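Local coordinates for protein ApRick protease (Rickettsia conorii, PDB 5C9F) that probably acts as a retropepsin-like aspartic endopeptidase, this chain being the protease domain of a longer, probably membrane-bound protein, at residues Lys33-Lys47 and His95-Ser109. Sequence-based numbering, arbitrary orientation.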
loop_
_atom_site.group_PDB
_atom_site.type_symbol
_atom_site.label_atom_id
_atom_site.label_comp_id
_atom_site.label_asym_id
_atom_site.label_seq_id
_atom_site.Cartn_x
_atom_site.Cartn_y
_atom_site.Cartn_z
ATOM N N LYS A 33 -6.339 -27.158 -0.789
ATOM C CA LYS A 33 -5.470 -27.040 0.355
ATOM C C LYS A 33 -4.060 -27.448 -0.004
ATOM O O LYS A 33 -3.823 -28.533 -0.491
ATOM C CB LYS A 33 -5.985 -27.908 1.491
ATOM C CG LYS A 33 -5.274 -27.587 2.800
ATOM C CD LYS A 33 -5.711 -28.546 3.889
ATOM C CE LYS A 33 -5.455 -27.971 5.263
ATOM N NZ LYS A 33 -5.741 -28.981 6.318
ATOM N N PHE A 34 -3.116 -26.545 0.213
ATOM C CA PHE A 34 -1.703 -26.813 -0.033
ATOM C C PHE A 34 -0.921 -26.817 1.235
ATOM O O PHE A 34 -1.231 -26.061 2.180
ATOM C CB PHE A 34 -1.097 -25.700 -0.887
ATOM C CG PHE A 34 -1.579 -25.695 -2.275
ATOM C CD1 PHE A 34 -1.049 -26.576 -3.190
ATOM C CD2 PHE A 34 -2.607 -24.849 -2.676
ATOM C CE1 PHE A 34 -1.549 -26.620 -4.501
ATOM C CE2 PHE A 34 -3.078 -24.850 -3.988
ATOM C CZ PHE A 34 -2.556 -25.738 -4.903
ATOM N N MET A 35 0.091 -27.669 1.285
ATOM C CA MET A 35 1.145 -27.554 2.258
ATOM C C MET A 35 2.274 -26.725 1.647
ATOM O O MET A 35 2.674 -26.970 0.508
ATOM C CB MET A 35 1.659 -28.930 2.639
ATOM C CG MET A 35 2.683 -28.906 3.784
ATOM S SD MET A 35 3.123 -30.569 4.349
ATOM C CE MET A 35 4.306 -30.984 3.124
ATOM N N VAL A 36 2.752 -25.734 2.385
ATOM C CA VAL A 36 3.944 -24.954 1.965
ATOM C C VAL A 36 5.222 -25.814 2.087
ATOM O O VAL A 36 5.424 -26.490 3.092
ATOM C CB VAL A 36 4.102 -23.706 2.829
ATOM C CG1 VAL A 36 5.398 -22.959 2.466
ATOM C CG2 VAL A 36 2.877 -22.833 2.652
ATOM N N ASP A 37 6.000 -25.876 1.007
ATOM C CA ASP A 37 7.259 -26.657 0.949
ATOM C C ASP A 37 8.311 -25.818 0.246
ATOM O O ASP A 37 8.240 -25.654 -0.979
ATOM C CB ASP A 37 7.027 -27.951 0.181
ATOM C CG ASP A 37 8.198 -28.917 0.289
ATOM O OD1 ASP A 37 9.256 -28.526 0.822
ATOM O OD2 ASP A 37 8.063 -30.084 -0.162
ATOM N N THR A 38 9.208 -25.189 1.022
ATOM C CA THR A 38 10.308 -24.331 0.514
ATOM C C THR A 38 11.354 -25.151 -0.267
ATOM O O THR A 38 12.092 -24.576 -1.016
ATOM C CB THR A 38 11.032 -23.542 1.652
ATOM O OG1 THR A 38 11.413 -24.448 2.697
ATOM C CG2 THR A 38 10.154 -22.455 2.224
ATOM N N GLY A 39 11.342 -26.471 -0.076
ATOM C CA GLY A 39 12.074 -27.452 -0.829
ATOM C C GLY A 39 11.406 -28.007 -2.070
ATOM O O GLY A 39 11.953 -28.895 -2.674
ATOM N N ALA A 40 10.232 -27.485 -2.442
ATOM C CA ALA A 40 9.634 -27.649 -3.781
ATOM C C ALA A 40 9.820 -26.433 -4.707
ATOM O O ALA A 40 9.960 -25.291 -4.258
ATOM C CB ALA A 40 8.156 -27.900 -3.648
ATOM N N SER A 41 9.743 -26.671 -6.014
ATOM C CA SER A 41 9.831 -25.582 -6.966
ATOM C C SER A 41 8.416 -25.248 -7.441
ATOM O O SER A 41 7.776 -24.326 -6.910
ATOM C CB SER A 41 10.789 -25.935 -8.122
ATOM O OG SER A 41 10.399 -27.247 -8.640
ATOM N N ASP A 42 7.930 -26.000 -8.434
ATOM C CA ASP A 42 6.569 -25.767 -8.977
ATOM C C ASP A 42 5.577 -26.442 -8.079
ATOM O O ASP A 42 5.958 -27.169 -7.105
ATOM C CB ASP A 42 6.460 -26.176 -10.474
ATOM C CG ASP A 42 6.655 -27.668 -10.695
ATOM O OD1 ASP A 42 7.531 -28.275 -10.074
ATOM O OD2 ASP A 42 5.903 -28.295 -11.454
ATOM N N ILE A 43 4.306 -26.136 -8.296
ATOM C CA ILE A 43 3.247 -26.781 -7.529
ATOM C C ILE A 43 3.191 -28.257 -7.817
ATOM O O ILE A 43 3.307 -28.696 -9.000
ATOM C CB ILE A 43 1.915 -26.162 -7.836
ATOM C CG1 ILE A 43 1.827 -24.822 -7.114
ATOM C CG2 ILE A 43 0.754 -27.062 -7.408
ATOM C CD1 ILE A 43 0.649 -24.015 -7.525
ATOM N N ALA A 44 3.031 -29.028 -6.760
ATOM C CA ALA A 44 2.814 -30.469 -6.908
ATOM C C ALA A 44 1.387 -30.819 -6.499
ATOM O O ALA A 44 1.001 -30.638 -5.361
ATOM C CB ALA A 44 3.816 -31.227 -6.048
ATOM N N LEU A 45 0.583 -31.275 -7.439
ATOM C CA LEU A 45 -0.794 -31.605 -7.143
ATOM C C LEU A 45 -0.961 -33.104 -6.916
ATOM O O LEU A 45 -0.447 -33.911 -7.679
ATOM C CB LEU A 45 -1.707 -31.198 -8.308
ATOM C CG LEU A 45 -2.160 -29.818 -8.629
ATOM C CD1 LEU A 45 -3.208 -29.910 -9.730
ATOM C CD2 LEU A 45 -2.760 -29.171 -7.384
ATOM N N THR A 46 -1.767 -33.464 -5.939
ATOM C CA THR A 46 -2.141 -34.849 -5.792
ATOM C C THR A 46 -2.967 -35.241 -6.984
ATOM O O THR A 46 -3.619 -34.421 -7.631
ATOM C CB THR A 46 -2.975 -35.124 -4.506
ATOM O OG1 THR A 46 -4.217 -34.398 -4.576
ATOM C CG2 THR A 46 -2.213 -34.688 -3.271
ATOM N N LYS A 47 -2.986 -36.532 -7.268
ATOM C CA LYS A 47 -3.916 -37.039 -8.291
ATOM C C LYS A 47 -5.369 -36.649 -8.015
ATOM O O LYS A 47 -6.145 -36.202 -8.948
ATOM C CB LYS A 47 -3.799 -38.597 -8.404
ATOM C CG LYS A 47 -2.477 -39.080 -8.957
ATOM C CD LYS A 47 -2.584 -40.543 -9.458
ATOM C CE LYS A 47 -3.184 -41.533 -8.420
ATOM N NZ LYS A 47 -2.464 -42.853 -8.266
ATOM N N HIS A 95 2.752 -29.830 -11.594
ATOM C CA HIS A 95 2.820 -31.138 -12.149
ATOM C C HIS A 95 2.002 -32.058 -11.273
ATOM O O HIS A 95 1.690 -31.733 -10.134
ATOM C CB HIS A 95 4.263 -31.657 -12.197
ATOM C CG HIS A 95 4.883 -31.812 -10.838
ATOM N ND1 HIS A 95 5.650 -30.830 -10.273
ATOM C CD2 HIS A 95 4.891 -32.851 -9.955
ATOM C CE1 HIS A 95 6.103 -31.243 -9.096
ATOM N NE2 HIS A 95 5.654 -32.458 -8.877
ATOM N N VAL A 96 1.587 -33.171 -11.849
ATOM C CA VAL A 96 0.881 -34.208 -11.084
ATOM C C VAL A 96 1.625 -35.517 -11.095
ATOM O O VAL A 96 2.025 -36.014 -12.162
ATOM C CB VAL A 96 -0.616 -34.327 -11.456
ATOM C CG1 VAL A 96 -0.930 -33.803 -12.819
ATOM C CG2 VAL A 96 -1.159 -35.693 -11.189
ATOM N N GLY A 97 1.838 -36.048 -9.895
ATOM C CA GLY A 97 2.531 -37.293 -9.714
ATOM C C GLY A 97 1.577 -38.488 -9.944
ATOM O O GLY A 97 0.402 -38.317 -10.267
ATOM N N LEU A 98 2.102 -39.696 -9.788
ATOM C CA LEU A 98 1.356 -40.958 -9.997
ATOM C C LEU A 98 0.787 -41.469 -8.704
ATOM O O LEU A 98 -0.013 -42.397 -8.700
ATOM C CB LEU A 98 2.250 -42.021 -10.640
ATOM C CG LEU A 98 2.550 -41.848 -12.135
ATOM C CD1 LEU A 98 3.502 -42.915 -12.663
ATOM C CD2 LEU A 98 1.226 -41.883 -12.910
ATOM N N GLY A 99 1.202 -40.890 -7.589
ATOM C CA GLY A 99 0.575 -41.279 -6.356
ATOM C C GLY A 99 1.381 -41.140 -5.101
ATOM O O GLY A 99 0.897 -41.443 -3.998
ATOM N N ASP A 100 2.607 -40.649 -5.208
ATOM C CA ASP A 100 3.424 -40.528 -3.990
ATOM C C ASP A 100 2.909 -39.474 -2.997
ATOM O O ASP A 100 3.561 -39.287 -2.006
ATOM C CB ASP A 100 4.902 -40.257 -4.321
ATOM C CG ASP A 100 5.893 -40.746 -3.208
ATOM O OD1 ASP A 100 5.531 -41.237 -2.095
ATOM O OD2 ASP A 100 7.094 -40.616 -3.471
ATOM N N LEU A 101 1.723 -38.869 -3.197
ATOM C CA LEU A 101 1.444 -37.563 -2.565
ATOM C C LEU A 101 0.192 -37.423 -1.672
ATOM O O LEU A 101 -0.953 -37.405 -2.126
ATOM C CB LEU A 101 1.481 -36.441 -3.633
ATOM C CG LEU A 101 1.864 -35.037 -3.180
ATOM C CD1 LEU A 101 3.303 -35.033 -2.682
ATOM C CD2 LEU A 101 1.676 -34.040 -4.322
ATOM N N ASP A 102 0.416 -37.184 -0.384
ATOM C CA ASP A 102 -0.706 -36.986 0.572
ATOM C C ASP A 102 -1.425 -35.652 0.476
ATOM O O ASP A 102 -2.642 -35.566 0.605
ATOM C CB ASP A 102 -0.194 -37.130 2.021
ATOM C CG ASP A 102 -1.252 -37.693 2.960
ATOM O OD1 ASP A 102 -1.789 -38.779 2.665
ATOM O OD2 ASP A 102 -1.535 -37.057 3.993
ATOM N N ILE A 103 -0.675 -34.593 0.225
ATOM C CA ILE A 103 -1.298 -33.287 0.095
ATOM C C ILE A 103 -0.541 -32.474 -0.930
ATOM O O ILE A 103 0.702 -32.589 -1.072
ATOM C CB ILE A 103 -1.325 -32.567 1.463
ATOM C CG1 ILE A 103 -2.161 -31.325 1.371
ATOM C CG2 ILE A 103 0.077 -32.237 1.901
ATOM C CD1 ILE A 103 -2.608 -30.776 2.691
ATOM N N SER A 104 -1.276 -31.648 -1.676
ATOM C CA SER A 104 -0.652 -30.859 -2.681
ATOM C C SER A 104 0.317 -29.884 -2.074
ATOM O O SER A 104 0.110 -29.435 -0.936
ATOM C CB SER A 104 -1.708 -30.132 -3.491
ATOM O OG SER A 104 -2.420 -31.066 -4.234
ATOM N N LEU A 105 1.346 -29.524 -2.839
ATOM C CA LEU A 105 2.430 -28.710 -2.368
ATOM C C LEU A 105 2.499 -27.429 -3.125
ATOM O O LEU A 105 2.503 -27.410 -4.329
ATOM C CB LEU A 105 3.796 -29.437 -2.514
ATOM C CG LEU A 105 3.920 -30.817 -1.826
ATOM C CD1 LEU A 105 5.264 -31.462 -2.125
ATOM C CD2 LEU A 105 3.706 -30.704 -0.328
ATOM N N LEU A 106 2.708 -26.364 -2.387
ATOM C CA LEU A 106 2.997 -25.081 -2.955
ATOM C C LEU A 106 4.462 -24.823 -2.696
ATOM O O LEU A 106 4.936 -24.856 -1.549
ATOM C CB LEU A 106 2.160 -24.060 -2.157
ATOM C CG LEU A 106 1.852 -22.725 -2.788
ATOM C CD1 LEU A 106 0.791 -22.050 -1.919
ATOM C CD2 LEU A 106 3.098 -21.904 -2.813
ATOM N N GLY A 107 5.174 -24.463 -3.740
ATOM C CA GLY A 107 6.644 -24.364 -3.655
ATOM C C GLY A 107 7.134 -22.960 -3.899
ATOM O O GLY A 107 6.331 -22.004 -3.952
ATOM N N MET A 108 8.450 -22.848 -4.037
ATOM C CA MET A 108 9.110 -21.557 -4.122
ATOM C C MET A 108 8.800 -20.836 -5.375
ATOM O O MET A 108 8.849 -19.593 -5.377
ATOM C CB MET A 108 10.650 -21.736 -4.013
ATOM C CG MET A 108 11.102 -22.138 -2.645
ATOM S SD MET A 108 10.644 -20.840 -1.453
ATOM C CE MET A 108 11.410 -19.409 -2.114
ATOM N N SER A 109 8.536 -21.548 -6.484
ATOM C CA SER A 109 8.251 -20.783 -7.737
ATOM C C SER A 109 7.017 -19.867 -7.600
ATOM O O SER A 109 7.054 -18.726 -8.019
ATOM C CB SER A 109 8.114 -21.687 -8.945
ATOM O OG SER A 109 9.210 -22.599 -8.941
HETATM O O HOH W 1 -4.316 -31.002 -1.321
HETATM O O HOH W 2 5.337 -23.289 -6.471
HETATM O O HOH W 3 -1.482 -38.470 -5.081
#
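H95 turns its imidazole edge to D42: ND1 donates to OD2 at 2.8 Å, nearly straight and in the ring plane, although it meets the syn side of the carboxylate 31° out of the carboxylate plane. CG of H95 sits between backbone N and carbonyl carbon (chi1 63°), which folds the ring back over A44, whose CA lies 4.1 Å from the ring centroid in a CH-pi contact. A44 also pairs with L105, N to O and O to N, while M35 O takes the amide of L106 at 3.0 Å and L106 O that of D37. Strand 104-106 thus runs parallel to 33-36 and antiparallel to 43-45. The D37-T38-G39 sequence linking strands 33-36 and 43-45 is the Asp-Thr-Gly signature of aspartic proteases, here a type I turn from D37 to A40; D37 is probably the catalytic aspartate, as in other retropepsin-like proteases. Beside it, CD1 of L105 lies 3.7 Å from D37 OD2, and CD2 meets CE of M35 at 3.5 Å, the two side chains alongside each other. G107 is the N-cap of helix 108-111, whose M108 and S109 amides bond to A40 O and S41 O. At the other end S104 OG accepts a hydrogen bond from T46 N at 3.0 Å and also bonds D49, whose backbone N is capped by T46 OG1. Farther out, Y66 hydrogen-bonds D42 OD1 through its hydroxyl and stacks on H95, an arrangement that probably helps hold the histidine-carboxylate pair.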